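Local coordinates for PBP5 (Haemophilus influenzae, PDB 3A3J), which removes the terminal D-alanine from peptidoglycan precursor peptides, acting as a serine-type D-Ala-D-Ala carboxypeptidase of the penicillin-binding protein family, at residues S36-M41 and T134-P139; M40-V45 and E120-Y125; S149-M154 and V228-P233. All blocks are in the same frame, centred on the assembly; numbering follows the deposited sequence.

Interaction 1 of 3, residues S36-M41 and T134-P139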
ATOM      1  N   SER A  36      -5.700   7.272 -13.207  1.00 23.09           N
ATOM      2  CA  SER A  36      -5.198   5.895 -13.226  1.00 22.39           C
ATOM      3  C   SER A  36      -4.707   5.253 -11.897  1.00 22.25           C
ATOM      4  O   SER A  36      -4.353   4.061 -11.875  1.00 22.66           O
ATOM      5  CB  SER A  36      -4.112   5.733 -14.271  1.00 24.73           C
ATOM      6  OG  SER A  36      -4.733   5.438 -15.547  1.00 25.64           O
ATOM      7  N   LEU A  37      -4.667   5.982 -10.778  1.00 21.01           N
ATOM      8  CA  LEU A  37      -4.227   5.252  -9.515  1.00 20.92           C
ATOM      9  C   LEU A  37      -5.381   4.295  -9.148  1.00 22.16           C
ATOM     10  O   LEU A  37      -5.199   3.240  -8.451  1.00 22.43           O
ATOM     11  CB  LEU A  37      -4.018   6.231  -8.377  1.00 20.09           C
ATOM     12  CG  LEU A  37      -3.024   7.370  -8.625  1.00 20.26           C
ATOM     13  CD1 LEU A  37      -2.960   8.331  -7.406  1.00 22.87           C
ATOM     14  CD2 LEU A  37      -1.712   6.783  -8.950  1.00 15.04           C
ATOM     15  N   THR A  38      -6.572   4.586  -9.720  1.00 21.24           N
ATOM     16  CA  THR A  38      -7.722   3.628  -9.583  1.00 20.27           C
ATOM     17  C   THR A  38      -7.314   2.216  -9.931  1.00 20.59           C
ATOM     18  O   THR A  38      -7.770   1.220  -9.269  1.00 20.70           O
ATOM     19  CB  THR A  38      -8.932   4.054 -10.461  1.00 20.32           C
ATOM     20  OG1 THR A  38      -9.339   5.378 -10.050  1.00 21.68           O
ATOM     21  CG2 THR A  38     -10.108   3.023 -10.281  1.00 24.66           C
ATOM     22  N   LYS A  39      -6.459   2.086 -10.964  1.00 19.70           N
ATOM     23  CA  LYS A  39      -5.989   0.722 -11.387  1.00 20.06           C
ATOM     24  C   LYS A  39      -5.239  -0.095 -10.345  1.00 19.82           C
ATOM     25  O   LYS A  39      -5.058  -1.331 -10.497  1.00 20.01           O
ATOM     26  CB  LYS A  39      -5.157   0.800 -12.685  1.00 21.00           C
ATOM     27  CG  LYS A  39      -6.076   1.271 -13.841  1.00 22.12           C
ATOM     28  CD  LYS A  39      -5.301   1.813 -15.016  1.00 19.87           C
ATOM     29  CE  LYS A  39      -6.247   2.147 -16.219  1.00 19.74           C
ATOM     30  NZ  LYS A  39      -6.611   3.561 -16.111  1.00 15.41           N
ATOM     31  N   MET A  40      -4.678   0.590  -9.356  1.00 20.33           N
ATOM     32  CA  MET A  40      -4.075  -0.131  -8.211  1.00 21.76           C
ATOM     33  C   MET A  40      -5.135  -0.996  -7.467  1.00 18.87           C
ATOM     34  O   MET A  40      -4.895  -2.147  -7.217  1.00 18.85           O
ATOM     35  CB  MET A  40      -3.477   0.919  -7.208  1.00 20.91           C
ATOM     36  CG  MET A  40      -2.050   1.338  -7.654  1.00 25.39           C
ATOM     37  SD  MET A  40      -1.493   2.753  -6.753  1.00 31.57           S
ATOM     38  CE  MET A  40      -1.857   2.534  -4.974  1.00 26.36           C
ATOM     39  N   MET A  41      -6.287  -0.414  -7.157  1.00 18.83           N
ATOM     40  CA  MET A  41      -7.414  -1.208  -6.561  1.00 22.26           C
ATOM     41  C   MET A  41      -7.875  -2.325  -7.500  1.00 21.35           C
ATOM     42  O   MET A  41      -7.978  -3.512  -7.130  1.00 22.37           O
ATOM     43  CB  MET A  41      -8.594  -0.308  -6.150  1.00 22.68           C
ATOM     44  CG  MET A  41      -9.721  -1.097  -5.311  1.00 24.11           C
ATOM     45  SD  MET A  41      -9.032  -2.115  -3.967  1.00 26.25           S
ATOM     46  CE  MET A  41      -9.104  -0.870  -2.745  1.00 27.59           C
ATOM     47  N   THR A 134     -12.080   7.318   0.059  1.00 30.21           N
ATOM     48  CA  THR A 134     -12.062   6.728  -1.229  1.00 30.09           C
ATOM     49  C   THR A 134     -13.400   6.170  -1.696  1.00 30.26           C
ATOM     50  O   THR A 134     -14.075   5.467  -0.925  1.00 29.21           O
ATOM     51  CB  THR A 134     -11.049   5.597  -1.205  1.00 30.19           C
ATOM     52  OG1 THR A 134      -9.791   6.167  -0.838  1.00 32.70           O
ATOM     53  CG2 THR A 134     -10.897   4.971  -2.597  1.00 31.42           C
ATOM     54  N   ASN A 135     -13.779   6.413  -2.967  1.00 29.21           N
ATOM     55  CA  ASN A 135     -14.914   5.682  -3.541  1.00 29.50           C
ATOM     56  C   ASN A 135     -14.734   5.464  -5.051  1.00 29.46           C
ATOM     57  O   ASN A 135     -14.503   6.399  -5.780  1.00 28.89           O
ATOM     58  CB  ASN A 135     -16.239   6.456  -3.334  1.00 29.94           C
ATOM     59  CG  ASN A 135     -17.433   5.680  -3.854  1.00 30.83           C
ATOM     60  OD1 ASN A 135     -17.737   4.647  -3.324  1.00 30.43           O
ATOM     61  ND2 ASN A 135     -18.016   6.105  -4.942  1.00 34.01           N
ATOM     62  N   PHE A 136     -14.875   4.237  -5.506  1.00 29.91           N
ATOM     63  CA  PHE A 136     -14.686   3.945  -6.924  1.00 30.19           C
ATOM     64  C   PHE A 136     -16.026   3.773  -7.626  1.00 31.22           C
ATOM     65  O   PHE A 136     -16.976   3.191  -7.079  1.00 31.16           O
ATOM     66  CB  PHE A 136     -13.835   2.697  -7.098  1.00 28.53           C
ATOM     67  CG  PHE A 136     -12.464   2.828  -6.515  1.00 28.35           C
ATOM     68  CD1 PHE A 136     -11.545   3.737  -7.059  1.00 29.86           C
ATOM     69  CD2 PHE A 136     -12.094   2.106  -5.393  1.00 26.58           C
ATOM     70  CE1 PHE A 136     -10.271   3.882  -6.520  1.00 29.42           C
ATOM     71  CE2 PHE A 136     -10.791   2.284  -4.834  1.00 28.26           C
ATOM     72  CZ  PHE A 136      -9.900   3.147  -5.399  1.00 27.73           C
ATOM     73  N   THR A 137     -16.075   4.242  -8.865  1.00 32.00           N
ATOM     74  CA  THR A 137     -17.233   4.007  -9.734  1.00 31.63           C
ATOM     75  C   THR A 137     -16.847   3.246 -11.012  1.00 31.02           C
ATOM     76  O   THR A 137     -17.715   2.944 -11.768  1.00 31.83           O
ATOM     77  CB  THR A 137     -17.870   5.322 -10.170  1.00 31.89           C
ATOM     78  OG1 THR A 137     -16.874   6.115 -10.813  1.00 35.37           O
ATOM     79  CG2 THR A 137     -18.526   6.154  -8.978  1.00 29.84           C
ATOM     80  N   THR A 138     -15.559   2.917 -11.244  1.00 30.65           N
ATOM     81  CA  THR A 138     -15.081   2.363 -12.510  1.00 28.18           C
ATOM     82  C   THR A 138     -13.906   1.513 -12.188  1.00 28.27           C
ATOM     83  O   THR A 138     -13.284   1.687 -11.145  1.00 28.72           O
ATOM     84  CB  THR A 138     -14.533   3.475 -13.465  1.00 29.99           C
ATOM     85  OG1 THR A 138     -13.380   4.123 -12.860  1.00 28.08           O
ATOM     86  CG2 THR A 138     -15.606   4.527 -13.817  1.00 25.07           C
ATOM     87  N   PRO A 139     -13.543   0.608 -13.105  1.00 28.02           N
ATOM     88  CA  PRO A 139     -12.298  -0.115 -12.852  1.00 26.53           C
ATOM     89  C   PRO A 139     -11.032   0.611 -13.440  1.00 27.13           C
ATOM     90  O   PRO A 139      -9.888   0.169 -13.185  1.00 25.32           O
ATOM     91  CB  PRO A 139     -12.541  -1.446 -13.540  1.00 25.61           C
ATOM     92  CG  PRO A 139     -13.455  -1.114 -14.696  1.00 25.74           C
ATOM     93  CD  PRO A 139     -14.242   0.126 -14.327  1.00 25.85           C
TER
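The ring of Phe-136 reaches from the loop 134-139 to the first turn of helix 38-51, where Thr-38 and Met-41 receive it. These apolar contacts make up most of the interface. The methyl of Thr-38 lies on one side, with CG2 3.6 Å from Phe-136 CD1, while Met-41 meets the other half of the ring, its CG 3.6 Å from Phe-136 CE2. Thr-38 runs antiparallel to the reach of the phenylalanine; Met-41 lies across it. With CG anti to the backbone N (chi1 -171°), Met-41 brings both CB and CG against the ring, and the bends at chi2 and chi3 then return its terminal methyl there, CE 4.1 Å from Phe-136 CE2. A flat, rigid phenyl group suits this buried place because it can lie against two residues one helical turn apart.

Threonine serves two roles at position 38. CG2 also packs against the backbone, 3.6 Å from Thr-138 O, whereas OG1 turns back to bond with the carbonyl of Ala-35. Lys-39 adds a touch through its aliphatic chain, with CG 4.0 Å from Pro-139 O.

Ser-36 and Lys-39 form the SxxK motif of the penicillin-binding protein and beta-lactamase fold, with Ser-36 the probable acyl-ester nucleophile and Lys-39 the probable proton acceptor. The 3-10 turn leading into the helix places the lysine one turn after the serine; both side chains touch Ser-99, and Lys-39 also touches Lys-202.

Polar bonding runs within the segments or to their neighbours, and none crosses directly. Lys-39 NZ donates to Ser-36 OG at 2.7 Å and also bonds the carbonyl of His-140, just beyond the loop segment. At the backbone, Phe-136 O accepts from Asn-123 of helix 115-128, and Thr-138 OG1 bonds Gln-147.

Interaction 2 of 3, residues M40-V45 and E120-Y125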
ATOM      1  N   MET A  40      -4.678   0.590  -9.356  1.00 20.33           N
ATOM      2  CA  MET A  40      -4.075  -0.131  -8.211  1.00 21.76           C
ATOM      3  C   MET A  40      -5.135  -0.996  -7.467  1.00 18.87           C
ATOM      4  O   MET A  40      -4.895  -2.147  -7.217  1.00 18.85           O
ATOM      5  CB  MET A  40      -3.477   0.919  -7.208  1.00 20.91           C
ATOM      6  CG  MET A  40      -2.050   1.338  -7.654  1.00 25.39           C
ATOM      7  SD  MET A  40      -1.493   2.753  -6.753  1.00 31.57           S
ATOM      8  CE  MET A  40      -1.857   2.534  -4.974  1.00 26.36           C
ATOM      9  N   MET A  41      -6.287  -0.414  -7.157  1.00 18.83           N
ATOM     10  CA  MET A  41      -7.414  -1.208  -6.561  1.00 22.26           C
ATOM     11  C   MET A  41      -7.875  -2.325  -7.500  1.00 21.35           C
ATOM     12  O   MET A  41      -7.978  -3.512  -7.130  1.00 22.37           O
ATOM     13  CB  MET A  41      -8.594  -0.308  -6.150  1.00 22.68           C
ATOM     14  CG  MET A  41      -9.721  -1.097  -5.311  1.00 24.11           C
ATOM     15  SD  MET A  41      -9.032  -2.115  -3.967  1.00 26.25           S
ATOM     16  CE  MET A  41      -9.104  -0.870  -2.745  1.00 27.59           C
ATOM     17  N   THR A  42      -8.071  -1.975  -8.765  1.00 23.18           N
ATOM     18  CA  THR A  42      -8.410  -3.035  -9.774  1.00 19.98           C
ATOM     19  C   THR A  42      -7.440  -4.195  -9.759  1.00 22.38           C
ATOM     20  O   THR A  42      -7.831  -5.377  -9.777  1.00 21.02           O
ATOM     21  CB  THR A  42      -8.495  -2.452 -11.238  1.00 20.71           C
ATOM     22  OG1 THR A  42      -9.480  -1.409 -11.278  1.00 19.89           O
ATOM     23  CG2 THR A  42      -8.846  -3.556 -12.227  1.00 15.48           C
ATOM     24  N   SER A  43      -6.134  -3.889  -9.775  1.00 23.68           N
ATOM     25  CA  SER A  43      -5.121  -4.982  -9.695  1.00 24.56           C
ATOM     26  C   SER A  43      -5.118  -5.693  -8.333  1.00 22.72           C
ATOM     27  O   SER A  43      -4.757  -6.858  -8.242  1.00 23.20           O
ATOM     28  CB  SER A  43      -3.721  -4.354  -9.920  1.00 25.52           C
ATOM     29  OG  SER A  43      -3.892  -3.390 -11.017  1.00 33.35           O
ATOM     30  N   TYR A  44      -5.439  -4.963  -7.275  1.00 23.39           N
ATOM     31  CA  TYR A  44      -5.623  -5.598  -5.954  1.00 23.97           C
ATOM     32  C   TYR A  44      -6.718  -6.720  -6.055  1.00 24.35           C
ATOM     33  O   TYR A  44      -6.426  -7.920  -5.843  1.00 25.14           O
ATOM     34  CB  TYR A  44      -5.952  -4.566  -4.847  1.00 24.51           C
ATOM     35  CG  TYR A  44      -5.919  -5.258  -3.464  1.00 23.27           C
ATOM     36  CD1 TYR A  44      -4.706  -5.386  -2.758  1.00 25.71           C
ATOM     37  CD2 TYR A  44      -7.049  -5.893  -2.942  1.00 21.65           C
ATOM     38  CE1 TYR A  44      -4.640  -6.067  -1.508  1.00 28.62           C
ATOM     39  CE2 TYR A  44      -7.016  -6.567  -1.692  1.00 25.67           C
ATOM     40  CZ  TYR A  44      -5.801  -6.630  -0.977  1.00 27.44           C
ATOM     41  OH  TYR A  44      -5.713  -7.278   0.230  1.00 31.67           O
ATOM     42  N   VAL A  45      -7.915  -6.349  -6.528  1.00 24.59           N
ATOM     43  CA  VAL A  45      -9.020  -7.387  -6.794  1.00 22.87           C
ATOM     44  C   VAL A  45      -8.511  -8.550  -7.630  1.00 24.17           C
ATOM     45  O   VAL A  45      -8.583  -9.688  -7.203  1.00 22.95           O
ATOM     46  CB  VAL A  45     -10.236  -6.712  -7.443  1.00 22.64           C
ATOM     47  CG1 VAL A  45     -11.416  -7.677  -7.673  1.00 22.56           C
ATOM     48  CG2 VAL A  45     -10.688  -5.603  -6.543  1.00 19.11           C
ATOM     49  N   GLU A 120     -17.894  -3.163  -7.162  1.00 31.80           N
ATOM     50  CA  GLU A 120     -18.441  -3.252  -5.832  1.00 32.12           C
ATOM     51  C   GLU A 120     -17.448  -4.019  -4.958  1.00 31.65           C
ATOM     52  O   GLU A 120     -17.336  -3.732  -3.770  1.00 32.53           O
ATOM     53  CB  GLU A 120     -19.821  -3.922  -5.886  1.00 32.12           C
ATOM     54  CG  GLU A 120     -20.670  -3.491  -4.797  1.00 37.18           C
ATOM     55  CD  GLU A 120     -20.592  -1.974  -4.555  1.00 44.54           C
ATOM     56  OE1 GLU A 120     -20.680  -1.154  -5.507  1.00 47.63           O
ATOM     57  OE2 GLU A 120     -20.490  -1.610  -3.375  1.00 47.88           O
ATOM     58  N   THR A 121     -16.762  -5.001  -5.550  1.00 31.36           N
ATOM     59  CA  THR A 121     -15.633  -5.648  -4.904  1.00 32.11           C
ATOM     60  C   THR A 121     -14.482  -4.666  -4.582  1.00 31.88           C
ATOM     61  O   THR A 121     -13.813  -4.801  -3.533  1.00 33.67           O
ATOM     62  CB  THR A 121     -15.127  -6.768  -5.758  1.00 32.32           C
ATOM     63  OG1 THR A 121     -16.160  -7.732  -5.855  1.00 35.93           O
ATOM     64  CG2 THR A 121     -13.926  -7.498  -5.110  1.00 32.08           C
ATOM     65  N   MET A 122     -14.280  -3.681  -5.450  1.00 29.54           N
ATOM     66  CA  MET A 122     -13.276  -2.675  -5.266  1.00 28.61           C
ATOM     67  C   MET A 122     -13.675  -1.957  -4.014  1.00 29.20           C
ATOM     68  O   MET A 122     -12.826  -1.633  -3.175  1.00 27.98           O
ATOM     69  CB  MET A 122     -13.233  -1.644  -6.457  1.00 27.23           C
ATOM     70  CG  MET A 122     -12.653  -2.212  -7.776  1.00 24.33           C
ATOM     71  SD  MET A 122     -12.895  -0.974  -9.083  1.00 27.62           S
ATOM     72  CE  MET A 122     -11.407   0.073  -8.882  1.00 20.68           C
ATOM     73  N   ASN A 123     -14.981  -1.677  -3.900  1.00 29.79           N
ATOM     74  CA  ASN A 123     -15.460  -0.879  -2.760  1.00 29.63           C
ATOM     75  C   ASN A 123     -15.536  -1.754  -1.511  1.00 28.99           C
ATOM     76  O   ASN A 123     -15.375  -1.266  -0.451  1.00 28.34           O
ATOM     77  CB  ASN A 123     -16.754  -0.154  -3.017  1.00 28.60           C
ATOM     78  CG  ASN A 123     -16.577   1.011  -3.992  1.00 31.28           C
ATOM     79  OD1 ASN A 123     -15.558   1.682  -3.968  1.00 30.17           O
ATOM     80  ND2 ASN A 123     -17.583   1.256  -4.853  1.00 28.35           N
ATOM     81  N   LYS A 124     -15.702  -3.053  -1.684  1.00 30.51           N
ATOM     82  CA  LYS A 124     -15.584  -3.965  -0.561  1.00 31.88           C
ATOM     83  C   LYS A 124     -14.222  -3.656   0.073  1.00 32.46           C
ATOM     84  O   LYS A 124     -14.154  -3.409   1.267  1.00 33.13           O
ATOM     85  CB  LYS A 124     -15.660  -5.451  -0.985  1.00 31.45           C
ATOM     86  CG  LYS A 124     -15.573  -6.462   0.195  1.00 34.37           C
ATOM     87  CD  LYS A 124     -15.430  -7.960  -0.196  1.00 36.84           C
ATOM     88  CE  LYS A 124     -14.147  -8.313  -0.853  1.00 41.26           C
ATOM     89  NZ  LYS A 124     -14.162  -9.738  -1.400  1.00 40.43           N
ATOM     90  N   TYR A 125     -13.139  -3.678  -0.735  1.00 31.32           N
ATOM     91  CA  TYR A 125     -11.774  -3.614  -0.182  1.00 28.72           C
ATOM     92  C   TYR A 125     -11.502  -2.234   0.402  1.00 26.64           C
ATOM     93  O   TYR A 125     -10.688  -2.071   1.292  1.00 27.06           O
ATOM     94  CB  TYR A 125     -10.765  -3.985  -1.228  1.00 28.10           C
ATOM     95  CG  TYR A 125     -10.713  -5.467  -1.510  1.00 29.00           C
ATOM     96  CD1 TYR A 125     -10.483  -6.393  -0.488  1.00 28.42           C
ATOM     97  CD2 TYR A 125     -10.924  -5.942  -2.778  1.00 27.26           C
ATOM     98  CE1 TYR A 125     -10.412  -7.729  -0.744  1.00 27.68           C
ATOM     99  CE2 TYR A 125     -10.882  -7.281  -3.028  1.00 28.56           C
ATOM    100  CZ  TYR A 125     -10.647  -8.161  -2.020  1.00 28.27           C
ATOM    101  OH  TYR A 125     -10.561  -9.500  -2.320  1.00 36.84           O
TER
HETATM  102  O   HOH W   1     -10.497 -10.289  -5.355  1.00 36.94           O
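Tyr-44 directs its ring edge at the face of Tyr-125 in a T-shaped stack, the planes turned 76° to each other and CE2 of Tyr-44 poised over the middle of the Tyr-125 ring. Having CG anti to the backbone N (chi1 -171°) swings Tyr-44 across the gap between segments 40-45 and 120-125, whose axes cross nearly at right angles. CE of Lys-124 lies over the opposite face of Tyr-125, towards the rim, while Val-45 CG2 reaches the ring edge, 3.8 Å from CD2.

Met-41, bent at chi2 and chi3, packs SD 3.7 Å from Tyr-125 CB; the sulfur is also in an oblique Met-aromatic contact, 5.5 Å from the centroid of the Tyr-125 ring. Met-122 runs extended past it and bends only at its end (chi3 86°), carrying CE to 3.4 Å from Thr-42 OG1. The methyl only packs there; the hydroxyl has its hydrogen bond with Pro-139 O. Branched Val-45 and Thr-121 meet methyl to methyl, Val-45 CG1 3.6 Å from Thr-121 CG2.

No direct hydrogen bond joins the segments, so shape and aromatic packing carry the contact, while one water, 2.7 Å from Val-45 O and 3.1 Å from Tyr-125 OH, gives both a polar partner.

Interaction 3 of 3, residues S149-M154 and V228-P233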
ATOM      1  N   SER A 149     -10.252   9.659  -4.172  1.00 26.14           N
ATOM      2  CA  SER A 149      -9.425   8.969  -3.217  1.00 26.82           C
ATOM      3  C   SER A 149      -8.665  10.074  -2.547  1.00 26.60           C
ATOM      4  O   SER A 149      -8.977  11.292  -2.713  1.00 27.22           O
ATOM      5  CB  SER A 149      -8.495   7.942  -3.879  1.00 26.16           C
ATOM      6  OG  SER A 149      -7.941   7.031  -2.908  1.00 26.63           O
ATOM      7  N   SER A 150      -7.633   9.680  -1.836  1.00 27.22           N
ATOM      8  CA  SER A 150      -6.737  10.674  -1.204  1.00 26.26           C
ATOM      9  C   SER A 150      -5.311  10.098  -1.135  1.00 25.35           C
ATOM     10  O   SER A 150      -5.091   8.866  -1.291  1.00 26.17           O
ATOM     11  CB  SER A 150      -7.270  10.997   0.197  1.00 25.91           C
ATOM     12  OG  SER A 150      -6.888   9.915   1.037  1.00 27.64           O
ATOM     13  N   ALA A 151      -4.337  10.976  -0.841  1.00 27.33           N
ATOM     14  CA  ALA A 151      -2.948  10.589  -0.797  1.00 26.49           C
ATOM     15  C   ALA A 151      -2.751   9.503   0.212  1.00 26.16           C
ATOM     16  O   ALA A 151      -2.085   8.501  -0.051  1.00 27.20           O
ATOM     17  CB  ALA A 151      -2.086  11.863  -0.451  1.00 28.47           C
ATOM     18  N   ARG A 152      -3.359   9.655   1.390  1.00 26.09           N
ATOM     19  CA  ARG A 152      -3.162   8.638   2.460  1.00 25.95           C
ATOM     20  C   ARG A 152      -3.847   7.323   2.092  1.00 25.18           C
ATOM     21  O   ARG A 152      -3.318   6.234   2.329  1.00 26.03           O
ATOM     22  CB  ARG A 152      -3.759   9.150   3.822  1.00 25.25           C
ATOM     23  CG  ARG A 152      -3.411   8.189   5.014  1.00 30.09           C
ATOM     24  CD  ARG A 152      -4.430   8.205   6.120  1.00 31.98           C
ATOM     25  NE  ARG A 152      -4.638   9.572   6.589  1.00 31.40           N
ATOM     26  CZ  ARG A 152      -3.922  10.073   7.599  1.00 36.13           C
ATOM     27  NH1 ARG A 152      -4.130  11.315   8.021  1.00 30.64           N
ATOM     28  NH2 ARG A 152      -2.991   9.293   8.186  1.00 35.02           N
ATOM     29  N   ASP A 153      -5.054   7.405   1.528  1.00 25.51           N
ATOM     30  CA  ASP A 153      -5.796   6.154   1.124  1.00 25.70           C
ATOM     31  C   ASP A 153      -5.027   5.422   0.027  1.00 24.05           C
ATOM     32  O   ASP A 153      -4.831   4.152   0.040  1.00 24.04           O
ATOM     33  CB  ASP A 153      -7.214   6.510   0.669  1.00 26.07           C
ATOM     34  CG  ASP A 153      -8.147   6.824   1.862  1.00 29.98           C
ATOM     35  OD1 ASP A 153      -7.637   6.768   3.023  1.00 28.16           O
ATOM     36  OD2 ASP A 153      -9.360   7.104   1.617  1.00 24.23           O
ATOM     37  N   MET A 154      -4.470   6.221  -0.877  1.00 23.65           N
ATOM     38  CA  MET A 154      -3.611   5.554  -1.947  1.00 23.90           C
ATOM     39  C   MET A 154      -2.319   5.001  -1.362  1.00 22.55           C
ATOM     40  O   MET A 154      -1.816   3.977  -1.806  1.00 23.61           O
ATOM     41  CB  MET A 154      -3.371   6.546  -3.142  1.00 24.11           C
ATOM     42  CG  MET A 154      -4.642   6.649  -4.081  1.00 20.85           C
ATOM     43  SD  MET A 154      -4.734   5.055  -4.829  1.00 29.10           S
ATOM     44  CE  MET A 154      -6.369   5.136  -5.455  1.00 27.04           C
ATOM     45  N   VAL A 228       3.188   9.507  -2.185  1.00 25.15           N
ATOM     46  CA  VAL A 228       2.098   9.778  -3.038  1.00 25.72           C
ATOM     47  C   VAL A 228       2.084  11.281  -3.241  1.00 26.01           C
ATOM     48  O   VAL A 228       2.108  12.007  -2.283  1.00 27.17           O
ATOM     49  CB  VAL A 228       0.675   9.310  -2.426  1.00 26.16           C
ATOM     50  CG1 VAL A 228      -0.434   9.565  -3.411  1.00 25.39           C
ATOM     51  CG2 VAL A 228       0.707   7.823  -2.012  1.00 24.30           C
ATOM     52  N   VAL A 229       2.048  11.737  -4.494  1.00 23.80           N
ATOM     53  CA  VAL A 229       1.832  13.137  -4.780  1.00 23.85           C
ATOM     54  C   VAL A 229       0.624  13.287  -5.737  1.00 25.24           C
ATOM     55  O   VAL A 229       0.446  12.491  -6.671  1.00 24.24           O
ATOM     56  CB  VAL A 229       3.138  13.791  -5.426  1.00 23.33           C
ATOM     57  CG1 VAL A 229       4.337  13.567  -4.495  1.00 24.31           C
ATOM     58  CG2 VAL A 229       3.468  13.148  -6.818  1.00 23.24           C
ATOM     59  N   MET A 230      -0.188  14.315  -5.516  1.00 25.96           N
ATOM     60  CA  MET A 230      -1.330  14.495  -6.307  1.00 29.10           C
ATOM     61  C   MET A 230      -1.370  15.936  -6.717  1.00 29.95           C
ATOM     62  O   MET A 230      -0.875  16.791  -5.978  1.00 31.46           O
ATOM     63  CB  MET A 230      -2.603  14.123  -5.491  1.00 28.50           C
ATOM     64  CG  MET A 230      -2.713  12.665  -5.328  1.00 29.38           C
ATOM     65  SD  MET A 230      -3.898  12.083  -4.071  1.00 28.93           S
ATOM     66  CE  MET A 230      -4.431  10.617  -4.946  1.00 30.21           C
ATOM     67  N   GLY A 231      -1.970  16.203  -7.874  1.00 29.59           N
ATOM     68  CA  GLY A 231      -2.123  17.563  -8.375  1.00 30.04           C
ATOM     69  C   GLY A 231      -0.771  18.231  -8.593  1.00 31.34           C
ATOM     70  O   GLY A 231      -0.620  19.371  -8.215  1.00 32.50           O
ATOM     71  N   VAL A 232       0.206  17.521  -9.191  1.00 31.22           N
ATOM     72  CA  VAL A 232       1.473  18.116  -9.605  1.00 30.59           C
ATOM     73  C   VAL A 232       1.322  18.737 -11.017  1.00 31.83           C
ATOM     74  O   VAL A 232       0.731  18.099 -11.910  1.00 31.28           O
ATOM     75  CB  VAL A 232       2.603  17.068  -9.616  1.00 29.70           C
ATOM     76  CG1 VAL A 232       3.980  17.757  -9.847  1.00 27.32           C
ATOM     77  CG2 VAL A 232       2.655  16.320  -8.305  1.00 29.38           C
ATOM     78  N   PRO A 233       1.853  19.985 -11.243  1.00 32.06           N
ATOM     79  CA  PRO A 233       1.614  20.627 -12.560  1.00 31.26           C
ATOM     80  C   PRO A 233       2.213  19.895 -13.775  1.00 30.39           C
ATOM     81  O   PRO A 233       1.643  19.994 -14.853  1.00 30.23           O
ATOM     82  CB  PRO A 233       2.200  22.054 -12.392  1.00 31.30           C
ATOM     83  CG  PRO A 233       2.026  22.321 -10.910  1.00 33.44           C
ATOM     84  CD  PRO A 233       2.413  20.953 -10.263  1.00 33.01           C
TER
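Val-228 and Met-230 both point from strand 224-232 towards the first turn of helix 151-164, an instance of helix-on-sheet packing in the penicillin-binding protein and beta-lactamase fold, where a five-stranded antiparallel sheet backs the helical region. Val-229, between them, faces the other way, onto helix 235-252.

Val-228 presents its two methyls to the helix together. CG2 comes to 3.5 Å from the carbonyl oxygen of Ala-151, and CG1 lies 4.1 Å from Ala-151 CB. A beta-branched residue suits a strand and offers a short, broad surface. The small Ala-151 in turn lets the strand come close, with its CA only 5.6 Å from that of Val-228.

Met-230 is longer and approaches the helix start. With CG anti to its own carbonyl carbon (chi1 -74°) and chi2 extended, the chain reaches out until SD lies 3.4 Å from Ala-151 N; the terminal methyl sits between Ser-150 C (3.9 Å from CE) and Met-154 CG (4.1 Å). The two methionine chains are roughly perpendicular. Met-154 bends at chi2, so that its root faces the strand while its far end turns away. These flexible, unbranched side chains can follow the join of strand and helix, where both also touch Leu-37, the neighbour of the probable nucleophile Ser-36.

The strand is broken just after Met-230 by a G1 beta bulge, whose positive phi a glycine, Gly-231, takes easily.

The helix start is held by its own polar bonds. Ser-150 is the N-cap, and its OG accepts from Asp-153 N at 3.1 Å, with an N-H...O angle of 164°.

All three contacts are buried and lie within the carboxypeptidase region. Interactions 1 and 2 share helix 38-51 with its Met-40 and Met-41: one sets the active-site end of that helix against a loop, the other packs its next turn on helix 115-128. Two hydrogen bonds tie the loop to both helices, and Met-122 CE packs on Thr-38 CG2 and Thr-138 O. Interaction 3 instead joins helix 151-164 to the sheet; Met-40 and Leu-37 pack against its Met-154 and Met-230, and Thr-134 bonds Ser-149 and Asp-153. Chemistry follows place: a phenyl ring on the helix turn that carries active-site residues, paired tyrosines with a water between helices, mainly aliphatic and thioether packing, partly on backbone atoms, against the strand.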